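Local coordinates for lasso peptide isopeptidase AtxE2 (Asticcacaulis excentricus, PDB 5TXE), which hydrolyses the isopeptide bond of the threaded lasso peptides astexin-2 and astexin-3, converting them to linear peptides, at residues A[435-440]-A[531-536]; A[525-530]-A[636-641]. The protein carries 1 engineered substitution. All coordinates share one frame; numbering follows the deposited sequence.

Contact 1 (A[435-440]-A[531-536]); sequences IVQYSS and TTVHFG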
ATOM      1  N   ILE A 435     -19.014   2.910  -0.742  1.00 26.76           N
ATOM      2  CA  ILE A 435     -18.001   2.156  -1.484  1.00 26.92           C
ATOM      3  C   ILE A 435     -16.603   2.646  -1.087  1.00 25.59           C
ATOM      4  O   ILE A 435     -16.329   3.859  -1.143  1.00 23.86           O
ATOM      5  CB  ILE A 435     -18.209   2.311  -2.980  1.00 27.32           C
ATOM      6  CG1 ILE A 435     -19.608   1.815  -3.372  1.00 29.63           C
ATOM      7  CG2 ILE A 435     -17.172   1.535  -3.712  1.00 28.47           C
ATOM      8  CD1 ILE A 435     -20.011   2.207  -4.777  1.00 30.92           C
ATOM      9  N   VAL A 436     -15.763   1.695  -0.652  1.00 23.54           N
ATOM     10  CA  VAL A 436     -14.382   1.908  -0.287  1.00 24.56           C
ATOM     11  C   VAL A 436     -13.518   1.156  -1.318  1.00 28.72           C
ATOM     12  O   VAL A 436     -13.821   0.005  -1.633  1.00 32.37           O
ATOM     13  CB  VAL A 436     -14.109   1.420   1.103  1.00 24.14           C
ATOM     14  CG1 VAL A 436     -12.662   1.559   1.491  1.00 25.94           C
ATOM     15  CG2 VAL A 436     -14.964   2.143   2.074  1.00 25.06           C
ATOM     16  N   GLN A 437     -12.461   1.798  -1.831  1.00 24.01           N
ATOM     17  CA  GLN A 437     -11.608   1.239  -2.846  1.00 25.97           C
ATOM     18  C   GLN A 437     -10.120   1.156  -2.392  1.00 28.81           C
ATOM     19  O   GLN A 437      -9.742   1.790  -1.419  1.00 27.85           O
ATOM     20  CB  GLN A 437     -11.664   2.130  -4.086  1.00 27.09           C
ATOM     21  CG  GLN A 437     -13.024   2.598  -4.510  1.00 26.75           C
ATOM     22  CD  GLN A 437     -12.927   3.415  -5.781  1.00 28.79           C
ATOM     23  OE1 GLN A 437     -12.621   2.883  -6.858  1.00 28.39           O
ATOM     24  NE2 GLN A 437     -13.142   4.715  -5.668  1.00 27.57           N
ATOM     25  N   TYR A 438      -9.234   0.473  -3.126  1.00 30.07           N
ATOM     26  CA  TYR A 438      -9.547  -0.337  -4.305  1.00 32.52           C
ATOM     27  C   TYR A 438      -8.880  -1.696  -4.248  1.00 33.20           C
ATOM     28  O   TYR A 438      -8.729  -2.339  -5.290  1.00 32.22           O
ATOM     29  CB  TYR A 438      -9.131   0.344  -5.607  1.00 32.13           C
ATOM     30  CG  TYR A 438      -7.742   0.975  -5.629  1.00 33.94           C
ATOM     31  CD1 TYR A 438      -6.612   0.241  -6.031  1.00 34.31           C
ATOM     32  CD2 TYR A 438      -7.554   2.312  -5.250  1.00 31.97           C
ATOM     33  CE1 TYR A 438      -5.364   0.824  -6.055  1.00 38.65           C
ATOM     34  CE2 TYR A 438      -6.309   2.893  -5.292  1.00 33.40           C
ATOM     35  CZ  TYR A 438      -5.218   2.169  -5.706  1.00 36.40           C
ATOM     36  OH  TYR A 438      -3.988   2.763  -5.752  1.00 38.99           O
ATOM     37  N   SER A 439      -8.485  -2.107  -3.037  1.00 32.30           N
ATOM     38  CA  SER A 439      -8.056  -3.460  -2.794  1.00 36.20           C
ATOM     39  C   SER A 439      -8.702  -4.017  -1.541  1.00 37.84           C
ATOM     40  O   SER A 439      -8.849  -3.330  -0.518  1.00 38.70           O
ATOM     41  CB  SER A 439      -6.543  -3.681  -2.758  1.00 39.22           C
ATOM     42  OG  SER A 439      -5.885  -2.624  -2.185  1.00 44.68           O
ATOM     43  N   SER A 440      -9.076  -5.288  -1.651  1.00 35.44           N
ATOM     44  CA  SER A 440      -9.822  -5.968  -0.622  1.00 36.34           C
ATOM     45  C   SER A 440      -9.275  -7.358  -0.327  1.00 32.52           C
ATOM     46  O   SER A 440     -10.046  -8.251   0.006  1.00 33.56           O
ATOM     47  CB  SER A 440     -11.313  -6.071  -1.006  1.00 35.36           C
ATOM     48  OG  SER A 440     -12.062  -6.279   0.192  1.00 38.71           O
ATOM     49  N   THR A 531      -9.179   9.077  -8.706  1.00 24.25           N
ATOM     50  CA  THR A 531      -9.432   9.294 -10.141  1.00 26.11           C
ATOM     51  C   THR A 531     -10.825   8.728 -10.488  1.00 25.40           C
ATOM     52  O   THR A 531     -11.608   9.312 -11.249  1.00 25.38           O
ATOM     53  CB  THR A 531      -8.341   8.602 -10.950  1.00 28.17           C
ATOM     54  OG1 THR A 531      -7.045   8.990 -10.459  1.00 29.95           O
ATOM     55  CG2 THR A 531      -8.409   8.917 -12.420  1.00 26.84           C
ATOM     56  N   THR A 532     -11.140   7.581  -9.907  1.00 23.27           N
ATOM     57  CA  THR A 532     -12.412   6.937 -10.169  1.00 26.35           C
ATOM     58  C   THR A 532     -13.516   7.785  -9.605  1.00 24.87           C
ATOM     59  O   THR A 532     -14.548   7.893 -10.182  1.00 26.51           O
ATOM     60  CB  THR A 532     -12.425   5.495  -9.585  1.00 26.97           C
ATOM     61  OG1 THR A 532     -11.581   4.668 -10.376  1.00 26.09           O
ATOM     62  CG2 THR A 532     -13.797   4.905  -9.533  1.00 26.83           C
ATOM     63  N   VAL A 533     -13.304   8.391  -8.460  1.00 24.16           N
ATOM     64  CA  VAL A 533     -14.318   9.270  -7.939  1.00 26.06           C
ATOM     65  C   VAL A 533     -14.589  10.419  -8.864  1.00 24.91           C
ATOM     66  O   VAL A 533     -15.739  10.784  -9.064  1.00 23.35           O
ATOM     67  CB  VAL A 533     -13.930   9.878  -6.619  1.00 27.81           C
ATOM     68  CG1 VAL A 533     -14.959  10.900  -6.176  1.00 25.90           C
ATOM     69  CG2 VAL A 533     -13.816   8.776  -5.565  1.00 30.47           C
ATOM     70  N   HIS A 534     -13.543  11.001  -9.424  1.00 26.06           N
ATOM     71  CA  HIS A 534     -13.718  12.225 -10.229  1.00 29.15           C
ATOM     72  C   HIS A 534     -14.460  11.836 -11.495  1.00 25.45           C
ATOM     73  O   HIS A 534     -15.422  12.477 -11.885  1.00 24.85           O
ATOM     74  CB  HIS A 534     -12.379  12.937 -10.560  1.00 27.43           C
ATOM     75  CG  HIS A 534     -11.532  13.222  -9.356  1.00 33.29           C
ATOM     76  ND1 HIS A 534     -10.151  13.166  -9.383  1.00 35.29           N
ATOM     77  CD2 HIS A 534     -11.877  13.474  -8.072  1.00 32.08           C
ATOM     78  CE1 HIS A 534      -9.696  13.421  -8.175  1.00 34.64           C
ATOM     79  NE2 HIS A 534     -10.723  13.599  -7.363  1.00 31.50           N
ATOM     80  N   PHE A 535     -13.970  10.783 -12.107  1.00 23.09           N
ATOM     81  CA  PHE A 535     -14.617  10.195 -13.314  1.00 24.52           C
ATOM     82  C   PHE A 535     -16.058   9.815 -13.053  1.00 23.62           C
ATOM     83  O   PHE A 535     -16.941  10.067 -13.857  1.00 25.60           O
ATOM     84  CB  PHE A 535     -13.837   8.943 -13.778  1.00 23.83           C
ATOM     85  CG  PHE A 535     -14.201   8.471 -15.154  1.00 25.51           C
ATOM     86  CD1 PHE A 535     -13.631   9.061 -16.262  1.00 24.72           C
ATOM     87  CD2 PHE A 535     -15.188   7.514 -15.335  1.00 26.50           C
ATOM     88  CE1 PHE A 535     -13.966   8.647 -17.536  1.00 27.50           C
ATOM     89  CE2 PHE A 535     -15.521   7.056 -16.602  1.00 29.67           C
ATOM     90  CZ  PHE A 535     -14.909   7.635 -17.706  1.00 28.44           C
ATOM     91  N   GLY A 536     -16.297   9.219 -11.911  1.00 24.48           N
ATOM     92  CA  GLY A 536     -17.619   8.723 -11.569  1.00 24.97           C
ATOM     93  C   GLY A 536     -18.636   9.798 -11.379  1.00 28.85           C
ATOM     94  O   GLY A 536     -19.837   9.606 -11.723  1.00 28.25           O
TER
HETATM   95  O   HOH W   1     -10.860   2.600  -8.687  1.00 36.80           O

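Contact 2 (A[525-530]-A[636-641]); sequences GLADGA and EHHVKW. Engineered in segment 525-530: Ala527 (natural residue Ser).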
ATOM      1  N   GLY A 525     -12.577   7.539  -2.424  1.00 24.86           N
ATOM      2  CA  GLY A 525     -11.366   7.149  -3.122  1.00 25.58           C
ATOM      3  C   GLY A 525     -10.112   7.909  -2.701  1.00 25.93           C
ATOM      4  O   GLY A 525     -10.181   9.068  -2.289  1.00 24.51           O
ATOM      5  N   LEU A 526      -8.991   7.209  -2.756  1.00 25.19           N
ATOM      6  CA  LEU A 526      -7.667   7.748  -2.585  1.00 25.46           C
ATOM      7  C   LEU A 526      -6.791   7.149  -3.679  1.00 25.92           C
ATOM      8  O   LEU A 526      -6.940   5.993  -4.064  1.00 25.94           O
ATOM      9  CB  LEU A 526      -7.136   7.383  -1.206  1.00 25.68           C
ATOM     10  CG  LEU A 526      -5.696   7.801  -0.924  1.00 28.59           C
ATOM     11  CD1 LEU A 526      -5.555   8.107   0.565  1.00 28.47           C
ATOM     12  CD2 LEU A 526      -4.693   6.715  -1.290  1.00 27.42           C
ATOM     13  N   ALA A 527      -5.878   7.956  -4.204  1.00 27.67           N
ATOM     14  CA  ALA A 527      -4.950   7.543  -5.258  1.00 27.30           C
ATOM     15  C   ALA A 527      -5.736   7.146  -6.523  1.00 28.32           C
ATOM     16  O   ALA A 527      -6.539   7.933  -7.000  1.00 31.43           O
ATOM     17  CB  ALA A 527      -4.034   6.436  -4.747  1.00 26.41           C
ATOM     18  N   ASP A 528      -5.615   5.915  -6.992  1.00 29.80           N
ATOM     19  CA  ASP A 528      -6.291   5.541  -8.213  1.00 29.65           C
ATOM     20  C   ASP A 528      -7.795   5.587  -8.001  1.00 28.78           C
ATOM     21  O   ASP A 528      -8.520   5.938  -8.872  1.00 28.96           O
ATOM     22  CB  ASP A 528      -5.800   4.196  -8.756  1.00 32.00           C
ATOM     23  CG  ASP A 528      -6.231   3.983 -10.223  1.00 32.87           C
ATOM     24  OD1 ASP A 528      -5.826   4.816 -11.058  1.00 34.86           O
ATOM     25  OD2 ASP A 528      -7.037   3.055 -10.509  1.00 34.07           O
ATOM     26  N   GLY A 529      -8.241   5.359  -6.778  1.00 29.56           N
ATOM     27  CA  GLY A 529      -9.626   5.486  -6.436  1.00 25.51           C
ATOM     28  C   GLY A 529     -10.118   6.897  -6.464  1.00 27.39           C
ATOM     29  O   GLY A 529     -11.311   7.102  -6.686  1.00 26.96           O
ATOM     30  N   ALA A 530      -9.225   7.878  -6.231  1.00 25.37           N
ATOM     31  CA  ALA A 530      -9.638   9.252  -6.348  1.00 25.31           C
ATOM     32  C   ALA A 530      -9.996   9.564  -7.785  1.00 24.40           C
ATOM     33  O   ALA A 530     -10.954  10.283  -8.040  1.00 22.63           O
ATOM     34  CB  ALA A 530      -8.556  10.194  -5.890  1.00 25.30           C
ATOM     35  N   GLU A 636       1.422  16.599   5.859  1.00 19.76           N
ATOM     36  CA  GLU A 636       0.922  15.315   5.514  1.00 20.76           C
ATOM     37  C   GLU A 636       1.340  14.965   4.097  1.00 23.03           C
ATOM     38  O   GLU A 636       1.897  15.767   3.399  1.00 22.56           O
ATOM     39  CB  GLU A 636      -0.577  15.279   5.592  1.00 19.63           C
ATOM     40  CG  GLU A 636      -1.111  15.023   6.977  1.00 18.97           C
ATOM     41  CD  GLU A 636      -0.784  13.621   7.468  1.00 20.43           C
ATOM     42  OE1 GLU A 636      -0.183  12.847   6.706  1.00 19.06           O
ATOM     43  OE2 GLU A 636      -1.108  13.317   8.655  1.00 20.55           O
ATOM     44  N   HIS A 637       1.059  13.728   3.704  1.00 24.26           N
ATOM     45  CA  HIS A 637       1.493  13.211   2.426  1.00 23.06           C
ATOM     46  C   HIS A 637       0.291  12.522   1.755  1.00 23.35           C
ATOM     47  O   HIS A 637      -0.801  12.414   2.307  1.00 24.73           O
ATOM     48  CB  HIS A 637       2.653  12.232   2.622  1.00 23.00           C
ATOM     49  CG  HIS A 637       3.831  12.848   3.249  1.00 22.76           C
ATOM     50  ND1 HIS A 637       4.617  13.753   2.580  1.00 27.75           N
ATOM     51  CD2 HIS A 637       4.282  12.819   4.523  1.00 24.80           C
ATOM     52  CE1 HIS A 637       5.549  14.206   3.400  1.00 28.05           C
ATOM     53  NE2 HIS A 637       5.339  13.681   4.595  1.00 27.76           N
ATOM     54  N   HIS A 638       0.538  12.120   0.536  1.00 23.23           N
ATOM     55  CA  HIS A 638      -0.391  11.410  -0.336  1.00 24.28           C
ATOM     56  C   HIS A 638      -1.150  10.334   0.407  1.00 24.35           C
ATOM     57  O   HIS A 638      -2.365  10.263   0.287  1.00 28.77           O
ATOM     58  CB  HIS A 638       0.484  10.837  -1.474  1.00 25.80           C
ATOM     59  CG  HIS A 638      -0.224   9.989  -2.453  1.00 26.90           C
ATOM     60  ND1 HIS A 638      -1.123  10.503  -3.345  1.00 32.89           N
ATOM     61  CD2 HIS A 638      -0.115   8.665  -2.739  1.00 30.34           C
ATOM     62  CE1 HIS A 638      -1.583   9.527  -4.113  1.00 33.17           C
ATOM     63  NE2 HIS A 638      -0.993   8.401  -3.755  1.00 31.10           N
ATOM     64  N   VAL A 639      -0.451   9.559   1.222  1.00 22.21           N
ATOM     65  CA  VAL A 639      -1.062   8.717   2.268  1.00 23.06           C
ATOM     66  C   VAL A 639      -0.741   9.349   3.646  1.00 21.97           C
ATOM     67  O   VAL A 639       0.419   9.739   3.892  1.00 21.81           O
ATOM     68  CB  VAL A 639      -0.455   7.316   2.170  1.00 25.07           C
ATOM     69  CG1 VAL A 639      -0.792   6.473   3.374  1.00 27.24           C
ATOM     70  CG2 VAL A 639      -0.942   6.644   0.889  1.00 27.51           C
ATOM     71  N   LYS A 640      -1.724   9.447   4.536  1.00 20.22           N
ATOM     72  CA  LYS A 640      -1.553  10.207   5.763  1.00 22.31           C
ATOM     73  C   LYS A 640      -0.887   9.360   6.810  1.00 22.46           C
ATOM     74  O   LYS A 640      -1.051   8.187   6.792  1.00 20.89           O
ATOM     75  CB  LYS A 640      -2.855  10.793   6.276  1.00 22.07           C
ATOM     76  CG  LYS A 640      -3.452  11.804   5.332  1.00 24.13           C
ATOM     77  CD  LYS A 640      -4.807  12.271   5.813  1.00 27.78           C
ATOM     78  CE  LYS A 640      -5.421  13.305   4.889  1.00 29.84           C
ATOM     79  NZ  LYS A 640      -5.964  12.709   3.630  1.00 28.99           N
ATOM     80  N   TRP A 641      -0.075   9.981   7.660  1.00 24.09           N
ATOM     81  CA  TRP A 641       0.756   9.239   8.597  1.00 22.49           C
ATOM     82  C   TRP A 641       0.467   9.599  10.052  1.00 24.43           C
ATOM     83  O   TRP A 641       0.799   8.817  10.963  1.00 21.23           O
ATOM     84  CB  TRP A 641       2.229   9.478   8.243  1.00 24.36           C
ATOM     85  CG  TRP A 641       2.723  10.843   8.465  1.00 24.39           C
ATOM     86  CD1 TRP A 641       2.575  11.893   7.637  1.00 25.98           C
ATOM     87  CD2 TRP A 641       3.552  11.315   9.583  1.00 25.40           C
ATOM     88  NE1 TRP A 641       3.211  13.017   8.182  1.00 28.61           N
ATOM     89  CE2 TRP A 641       3.800  12.672   9.373  1.00 25.78           C
ATOM     90  CE3 TRP A 641       4.070  10.713  10.731  1.00 25.04           C
ATOM     91  CZ2 TRP A 641       4.566  13.447  10.256  1.00 29.22           C
ATOM     92  CZ3 TRP A 641       4.819  11.484  11.621  1.00 26.96           C
ATOM     93  CH2 TRP A 641       5.069  12.841  11.362  1.00 27.41           C
TER

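Contact 1 (A[435-440]-A[531-536])
Gln437 meets the helix 528-539 through the end of its amide, and the direct contact is van der Waals, the amide lying against a methyl. The methyl CG2 of Thr532 lies 3.6 Å from Gln437 OE1 and 3.9 Å from Gln437 NE2, which places it against both ends of the amide; the two side chains cross obliquely. Beyond it, Val533 CG2 touches Gln437 NE2 at 4.1 Å. An extended chain past CG (chi2 -177°) carries the amide this far from the backbone, across a CA separation of 9.3 Å between Gln437 and Thr532.

In the alpha/beta-hydrolase fold of this prolyl oligopeptidase relative, strand 431-436 lies next to strand 521-525, and the helix 528-539 follows the nucleophile loop. The joint is thus between the segment running on from strand 431-436 and the helix after the neighbouring strand.

Polar groups are joined through one water, which donates to Gln437 OE1 (2.6 Å) and lies 2.8 Å from Thr532 OG1. Gln437 NE2 donates to Thr524 O, and Thr532 OG1 is also hydrogen-bonded to Arg496 NH2. With an alanine here, the water would probably lose one of its two partners in this contact, and Thr524 O the amide donor.

Contact 2 (A[525-530]-A[636-641])
The backbones of 525-530 and 636-641 approach to 7.7 Å between the CA atoms of Ala527 and His638, and Ala527 sits at the N-cap position of helix 528-539 with phi 62° and psi -120°. That positive phi marks a sharp turn at the end of strand 521-525, and the Ala530 N to Ala527 O bond of 2.8 Å is consistent with the helix starting directly after it.

Ala527, an engineered replacement of the natural serine nucleophile, puts its CB 3.8 Å from His638 NE2 and 4.0 Å from His638 CE1, an oblique approach to the imidazole. The ring reaches this position because His638 CG lies anti to its backbone N (chi1 176°). This is the nucleophile elbow of the alpha/beta-hydrolase fold facing the histidine loop between strand 628-633 and helix 643-662. His638 ND1 is hydrogen-bonded to Glu610 OE2, consistent with a charge relay of serine, histidine and glutamate, while NE2, the nitrogen toward Ala527, bonds to the backbone of the bound peptide.

Beside Ala527 and His638, Leu526 CD2 packs on Val639 CG2 at 4.3 Å, an apolar contact, while Leu526 CD1 lies 3.9 Å from the carbonyl His638 O. Within the histidine loop, Glu636 OE1 accepts Trp641 N at 3.0 Å through its syn lone pair, a bond bridging the two ends of this segment.

Both contacts are buried and share the helix 528-539: contact 2 uses its first turn and the elbow before it, contact 1 the turns that follow. Their centres are 11 Å apart. Contact 1 joins the helix to the segment running on from a central strand through an amide, methyl groups and a water, whereas contact 2 brings together the nucleophile elbow and the loop of the inferred charge-relay histidine at the substrate and buries more surface, 159 Å² against 97 Å². The two meet directly, since Tyr438 CE2 lies 3.4 Å from Leu526 O and Gln437 NE2 3.2 Å from Gly529 O, in packing contacts. Arg496 reaches both, bonding to Thr532 OG1 and forming a salt bridge with Asp528.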